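Porin B (Pseudomonas putida, PDB 4GEY) forms a beta-barrel channel in the bacterial outer membrane that probably lets sugars such as glucose diffuse into the cell envelope. Local coordinates at residues Thr401-Ile413 / Asn424-Phe436. The protein carries 2 engineered substitutions. Numbering follows the deposited sequence.
Sequences TNWLTVRPNLQYI and NALVAGLKIQSSF. With C8E ((hydroxyethyloxy)tri(ethyloxy)octane), chain D; C8E ((hydroxyethyloxy)tri(ethyloxy)octane), chain F; DMU (decyl-beta-D-maltopyranoside), chain K.
Tyr412 and Asn424 meet because of their first torsions. The tyrosine CG lies opposite its own backbone N (chi1 -162°), and the asparagine CG lies opposite its carbonyl carbon (chi1 -63°). Asn424 ND2 then donates to Tyr412 OH at 2.8 Å, with the hydroxyl close to the amide plane and the ring nearly perpendicular to it. The same amide holds the maltoside detergent: ND2 also donates to O16, and OD1 accepts from O49 at 2.7 Å. A C8E chain lies over one face of the Tyr412 ring, while Leu426 CD1 touches its edge and also meets Leu410 CD2.

Strands 404-413 and 425-435 form an antiparallel hairpin. Leu404, Val406, Pro408, Leu410 and Tyr412 share one face with Leu426, Ala428, Leu430 and Ile432. Detergent contacts along this face fit a lipid-facing barrel surface. Leu430 CD1 packs against Val406 CG1 and, at 3.9 Å, Pro408 CD.

The other face is polar from Thr405 to Gln411 and apolar at Ile413, Ala425 and Val427. Arg407 NH1 donates to Gln433 OE1; the oxygen lies near the guanidinium plane, and the two flat groups stand at 90°. Gly429 faces the Asn409 amide, whose ND2 donates to Arg407 O. Lys431 N reaches that oxygen from the opposite side of the carbonyl plane, at 2.9 Å. Gln411 NE2 donates to Asn409 OD1 at 3.1 Å and also to Val119 O; its OE1 accepts from Asn167 ND2. Lys431 NZ donates to Phe165 O and Cys163 O and forms a salt bridge with Glu121 of the glucose pocket, consistent with this face lining the channel.

Strand 425-435, the last in the chain, pairs with strand 42-57 and closes the OprB-family barrel. Strand 388-399 flanks 404-414. Helix 103-108 packs on Ala425 and Val427.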
# COMPACT_ATOMS: atom_id res chain seq x y z
N THR A 401 -20.47 3.05 -13.86
CA THR A 401 -21.54 2.28 -13.24
C THR A 401 -21.18 2.01 -11.79
O THR A 401 -20.18 2.51 -11.29
CB THR A 401 -21.78 0.93 -13.94
OG1 THR A 401 -20.60 0.11 -13.85
CG2 THR A 401 -22.16 1.14 -15.41
N ASN A 402 -22.01 1.23 -11.10
CA ASN A 402 -21.66 0.79 -9.75
C ASN A 402 -20.65 -0.34 -9.79
O ASN A 402 -20.15 -0.77 -8.74
CB ASN A 402 -22.90 0.37 -8.97
CG ASN A 402 -23.67 1.55 -8.42
OD1 ASN A 402 -23.10 2.61 -8.18
ND2 ASN A 402 -24.97 1.37 -8.21
N TRP A 403 -20.34 -0.82 -10.99
CA TRP A 403 -19.36 -1.88 -11.16
C TRP A 403 -18.15 -1.41 -11.96
O TRP A 403 -17.24 -2.19 -12.24
CB TRP A 403 -19.99 -3.13 -11.80
CG TRP A 403 -20.75 -2.87 -13.09
CD1 TRP A 403 -22.10 -2.70 -13.23
CD2 TRP A 403 -20.20 -2.77 -14.42
NE1 TRP A 403 -22.43 -2.50 -14.56
CE2 TRP A 403 -21.28 -2.53 -15.30
CE3 TRP A 403 -18.91 -2.85 -14.94
CZ2 TRP A 403 -21.10 -2.37 -16.68
CZ3 TRP A 403 -18.73 -2.68 -16.32
CH2 TRP A 403 -19.82 -2.46 -17.17
N LEU A 404 -18.12 -0.13 -12.32
CA LEU A 404 -17.03 0.40 -13.14
C LEU A 404 -16.69 1.84 -12.79
O LEU A 404 -17.55 2.72 -12.86
CB LEU A 404 -17.39 0.29 -14.62
CG LEU A 404 -16.27 0.21 -15.69
CD1 LEU A 404 -16.58 1.10 -16.89
CD2 LEU A 404 -14.89 0.49 -15.16
N THR A 405 -15.44 2.08 -12.43
CA THR A 405 -14.93 3.43 -12.23
C THR A 405 -13.66 3.62 -13.06
O THR A 405 -12.79 2.75 -13.10
CB THR A 405 -14.60 3.74 -10.73
OG1 THR A 405 -15.75 3.45 -9.92
CG2 THR A 405 -14.21 5.21 -10.54
N VAL A 406 -13.56 4.76 -13.71
CA VAL A 406 -12.45 5.06 -14.60
C VAL A 406 -11.84 6.35 -14.11
O VAL A 406 -12.53 7.39 -14.08
CB VAL A 406 -12.99 5.21 -16.06
CG1 VAL A 406 -11.99 5.90 -16.95
CG2 VAL A 406 -13.37 3.86 -16.63
N ARG A 407 -10.58 6.33 -13.68
CA ARG A 407 -9.96 7.60 -13.27
C ARG A 407 -8.65 7.97 -13.92
O ARG A 407 -7.60 7.45 -13.56
CB ARG A 407 -9.89 7.81 -11.74
CG ARG A 407 -9.52 6.64 -10.92
CD ARG A 407 -9.30 7.07 -9.49
NE ARG A 407 -10.54 7.19 -8.73
CZ ARG A 407 -11.19 6.16 -8.22
NH1 ARG A 407 -10.73 4.93 -8.38
NH2 ARG A 407 -12.31 6.35 -7.53
N PRO A 408 -8.71 8.88 -14.90
CA PRO A 408 -7.50 9.51 -15.42
C PRO A 408 -6.82 10.29 -14.31
O PRO A 408 -7.48 10.85 -13.42
CB PRO A 408 -8.03 10.47 -16.49
CG PRO A 408 -9.51 10.60 -16.22
CD PRO A 408 -9.91 9.28 -15.65
N ASN A 409 -5.50 10.34 -14.37
CA ASN A 409 -4.74 11.09 -13.39
C ASN A 409 -3.47 11.68 -13.97
O ASN A 409 -3.00 11.28 -15.04
CB ASN A 409 -4.41 10.21 -12.19
CG ASN A 409 -3.67 8.95 -12.57
OD1 ASN A 409 -2.45 8.87 -12.43
ND2 ASN A 409 -4.41 7.95 -13.04
N LEU A 410 -2.94 12.67 -13.26
CA LEU A 410 -1.69 13.32 -13.61
C LEU A 410 -0.77 13.19 -12.42
O LEU A 410 -1.14 13.56 -11.31
CB LEU A 410 -1.95 14.80 -13.89
CG LEU A 410 -1.77 15.38 -15.29
CD1 LEU A 410 -3.03 16.12 -15.70
CD2 LEU A 410 -0.61 16.34 -15.29
N GLN A 411 0.43 12.68 -12.65
CA GLN A 411 1.39 12.48 -11.57
C GLN A 411 2.64 13.29 -11.80
O GLN A 411 3.11 13.39 -12.94
CB GLN A 411 1.75 11.01 -11.48
CG GLN A 411 0.65 10.16 -10.91
CD GLN A 411 1.03 8.72 -10.86
OE1 GLN A 411 1.95 8.34 -10.15
NE2 GLN A 411 0.33 7.89 -11.63
N TYR A 412 3.19 13.84 -10.72
CA TYR A 412 4.41 14.64 -10.78
C TYR A 412 5.39 14.15 -9.74
O TYR A 412 5.04 13.98 -8.57
CB TYR A 412 4.11 16.11 -10.51
CG TYR A 412 5.20 17.06 -10.97
CD1 TYR A 412 5.46 17.24 -12.33
CD2 TYR A 412 5.94 17.79 -10.06
CE1 TYR A 412 6.45 18.11 -12.76
CE2 TYR A 412 6.94 18.67 -10.49
CZ TYR A 412 7.18 18.83 -11.83
OH TYR A 412 8.17 19.69 -12.26
N ILE A 413 6.63 13.94 -10.16
CA ILE A 413 7.65 13.36 -9.29
C ILE A 413 8.93 14.19 -9.26
O ILE A 413 9.62 14.33 -10.27
CB ILE A 413 7.99 11.94 -9.74
CG1 ILE A 413 6.72 11.14 -9.96
CG2 ILE A 413 8.83 11.24 -8.70
CD1 ILE A 413 6.92 10.02 -10.89
N ASN A 424 12.62 16.29 -12.91
CA ASN A 424 11.24 16.08 -12.51
C ASN A 424 10.50 15.33 -13.60
O ASN A 424 10.71 15.59 -14.78
CB ASN A 424 10.53 17.42 -12.26
CG ASN A 424 11.14 18.21 -11.12
OD1 ASN A 424 12.13 17.79 -10.52
ND2 ASN A 424 10.56 19.36 -10.82
N ALA A 425 9.64 14.39 -13.20
CA ALA A 425 8.89 13.60 -14.16
C ALA A 425 7.42 14.00 -14.18
O ALA A 425 6.79 14.15 -13.13
CB ALA A 425 9.04 12.12 -13.86
N LEU A 426 6.86 14.16 -15.39
CA LEU A 426 5.42 14.34 -15.55
C LEU A 426 4.86 13.07 -16.17
O LEU A 426 5.26 12.68 -17.27
CB LEU A 426 5.10 15.53 -16.44
CG LEU A 426 3.63 15.94 -16.53
CD1 LEU A 426 3.16 16.41 -15.20
CD2 LEU A 426 3.45 17.03 -17.56
N VAL A 427 3.94 12.42 -15.47
CA VAL A 427 3.40 11.15 -15.92
C VAL A 427 1.88 11.23 -16.09
O VAL A 427 1.18 11.82 -15.28
CB VAL A 427 3.78 10.02 -14.94
CG1 VAL A 427 3.09 8.70 -15.32
CG2 VAL A 427 5.30 9.84 -14.87
N ALA A 428 1.40 10.65 -17.18
CA ALA A 428 -0.03 10.51 -17.42
C ALA A 428 -0.46 9.10 -17.03
O ALA A 428 0.16 8.12 -17.44
CB ALA A 428 -0.34 10.76 -18.87
N GLY A 429 -1.52 9.01 -16.22
CA GLY A 429 -2.02 7.73 -15.80
C GLY A 429 -3.49 7.56 -16.11
O GLY A 429 -4.21 8.53 -16.31
N LEU A 430 -3.93 6.30 -16.18
CA LEU A 430 -5.34 5.96 -16.27
C LEU A 430 -5.57 4.75 -15.37
O LEU A 430 -4.93 3.71 -15.53
CB LEU A 430 -5.75 5.63 -17.72
CG LEU A 430 -7.23 5.23 -17.92
CD1 LEU A 430 -8.15 6.32 -17.39
CD2 LEU A 430 -7.57 4.94 -19.38
N LYS A 431 -6.46 4.90 -14.40
CA LYS A 431 -6.70 3.81 -13.47
C LYS A 431 -8.13 3.34 -13.61
O LYS A 431 -9.06 4.14 -13.62
CB LYS A 431 -6.38 4.23 -12.03
CG LYS A 431 -6.66 3.15 -11.01
CD LYS A 431 -5.96 3.42 -9.68
CE LYS A 431 -6.38 2.39 -8.65
NZ LYS A 431 -5.55 2.42 -7.42
N ILE A 432 -8.29 2.03 -13.73
CA ILE A 432 -9.59 1.40 -13.91
C ILE A 432 -9.88 0.42 -12.78
O ILE A 432 -9.02 -0.39 -12.41
CB ILE A 432 -9.64 0.60 -15.22
CG1 ILE A 432 -9.52 1.53 -16.42
CG2 ILE A 432 -10.92 -0.21 -15.31
CD1 ILE A 432 -9.90 0.83 -17.71
N GLN A 433 -11.09 0.49 -12.23
CA GLN A 433 -11.52 -0.45 -11.20
C GLN A 433 -12.84 -1.05 -11.58
O GLN A 433 -13.78 -0.33 -11.89
CB GLN A 433 -11.65 0.25 -9.86
CG GLN A 433 -10.35 0.75 -9.29
CD GLN A 433 -10.57 1.72 -8.15
OE1 GLN A 433 -11.50 2.53 -8.18
NE2 GLN A 433 -9.72 1.64 -7.13
N SER A 434 -12.93 -2.37 -11.55
CA SER A 434 -14.20 -3.01 -11.88
C SER A 434 -14.45 -4.32 -11.14
O SER A 434 -13.53 -5.11 -10.90
CB SER A 434 -14.28 -3.24 -13.38
OG SER A 434 -15.58 -3.67 -13.71
N SER A 435 -15.71 -4.54 -10.77
CA SER A 435 -16.11 -5.78 -10.12
C SER A 435 -17.09 -6.54 -10.98
O SER A 435 -18.09 -5.99 -11.45
CB SER A 435 -16.69 -5.52 -8.73
OG SER A 435 -17.54 -4.40 -8.73
N PHE A 436 -16.79 -7.82 -11.19
CA PHE A 436 -17.57 -8.66 -12.08
C PHE A 436 -18.72 -9.28 -11.33
O PHE A 436 -18.63 -9.45 -10.12
CB PHE A 436 -16.69 -9.74 -12.70
CG PHE A 436 -15.65 -9.22 -13.64
CD1 PHE A 436 -16.02 -8.62 -14.81
CD2 PHE A 436 -14.31 -9.33 -13.34
CE1 PHE A 436 -15.06 -8.13 -15.67
CE2 PHE A 436 -13.36 -8.85 -14.20
CZ PHE A 436 -13.73 -8.25 -15.36
OXT PHE A 436 -19.75 -9.62 -11.92
C1 C8E D . -5.21 10.28 -18.83
C2 C8E D . -4.21 11.41 -18.61
C3 C8E D . -4.91 12.77 -18.61
C4 C8E D . -4.69 13.47 -17.27
C5 C8E D . -5.93 13.47 -16.38
C6 C8E D . -6.31 14.86 -15.87
C7 C8E D . -6.93 14.81 -14.47
C8 C8E D . -6.90 16.19 -13.82
O9 C8E D . -8.14 16.88 -13.92
C10 C8E D . -8.73 17.21 -12.67
C11 C8E D . -9.52 18.53 -12.75
O12 C8E D . -10.51 18.54 -13.77
C13 C8E D . -11.68 19.26 -13.39
C14 C8E D . -12.93 18.80 -14.17
O15 C8E D . -13.88 19.85 -14.28
C16 C8E D . -15.18 19.50 -13.82
C17 C8E D . -16.23 19.56 -14.93
O18 C8E D . -17.51 19.19 -14.43
C19 C8E D . -18.50 20.21 -14.47
C20 C8E D . -19.87 19.56 -14.60
O21 C8E D . -20.74 20.30 -15.42
C7 C8E F . 0.06 16.68 -9.91
C8 C8E F . 0.28 17.08 -11.37
O9 C8E F . 0.75 18.41 -11.39
C10 C8E F . 1.75 18.65 -12.36
C11 C8E F . 2.23 20.09 -12.24
O12 C8E F . 3.33 20.32 -13.10
C13 C8E F . 4.22 21.27 -12.56
C14 C8E F . 5.23 21.77 -13.58
O15 C8E F . 5.63 23.08 -13.20
C16 C8E F . 6.88 23.13 -12.56
C17 C8E F . 8.01 22.86 -13.55
O18 C8E F . 8.15 23.98 -14.40
C19 C8E F . 9.19 24.85 -13.99
C20 C8E F . 9.55 25.73 -15.18
O21 C8E F . 8.52 25.68 -16.15
C1 DMU K . 13.56 20.94 -9.21
C2 DMU K . 14.94 21.17 -8.91
C3 DMU K . 15.44 22.48 -9.35
C4 DMU K . 14.53 23.66 -8.96
O5 DMU K . 13.04 23.25 -8.97
C6 DMU K . 12.70 21.90 -8.56
O7 DMU K . 16.74 22.76 -8.78
O16 DMU K . 11.32 21.66 -8.87
C18 DMU K . 10.31 22.36 -8.16
C19 DMU K . 8.90 22.48 -8.80
C22 DMU K . 7.64 22.53 -7.87
C25 DMU K . 6.25 22.48 -8.52
C28 DMU K . 5.12 21.80 -7.76
C31 DMU K . 3.78 21.55 -8.44
C34 DMU K . 2.68 20.82 -7.69
O49 DMU K . 13.22 19.56 -8.80
O55 DMU K . 15.74 20.04 -9.42
C57 DMU K . 14.72 24.73 -9.77
O61 DMU K . 14.33 25.96 -9.26
C5 DMU K . 19.01 23.22 -9.03
C7 DMU K . 19.12 24.62 -9.22
C8 DMU K . 19.26 24.99 -10.64
C9 DMU K . 18.05 24.54 -11.52
O1 DMU K . 17.38 23.30 -10.90
C10 DMU K . 17.81 22.67 -9.66
O2 DMU K . 19.44 26.37 -10.75
O3 DMU K . 19.04 22.87 -7.59
O4 DMU K . 20.27 25.08 -8.47
C11 DMU K . 18.39 24.25 -12.76
O6 DMU K . 19.11 25.20 -13.46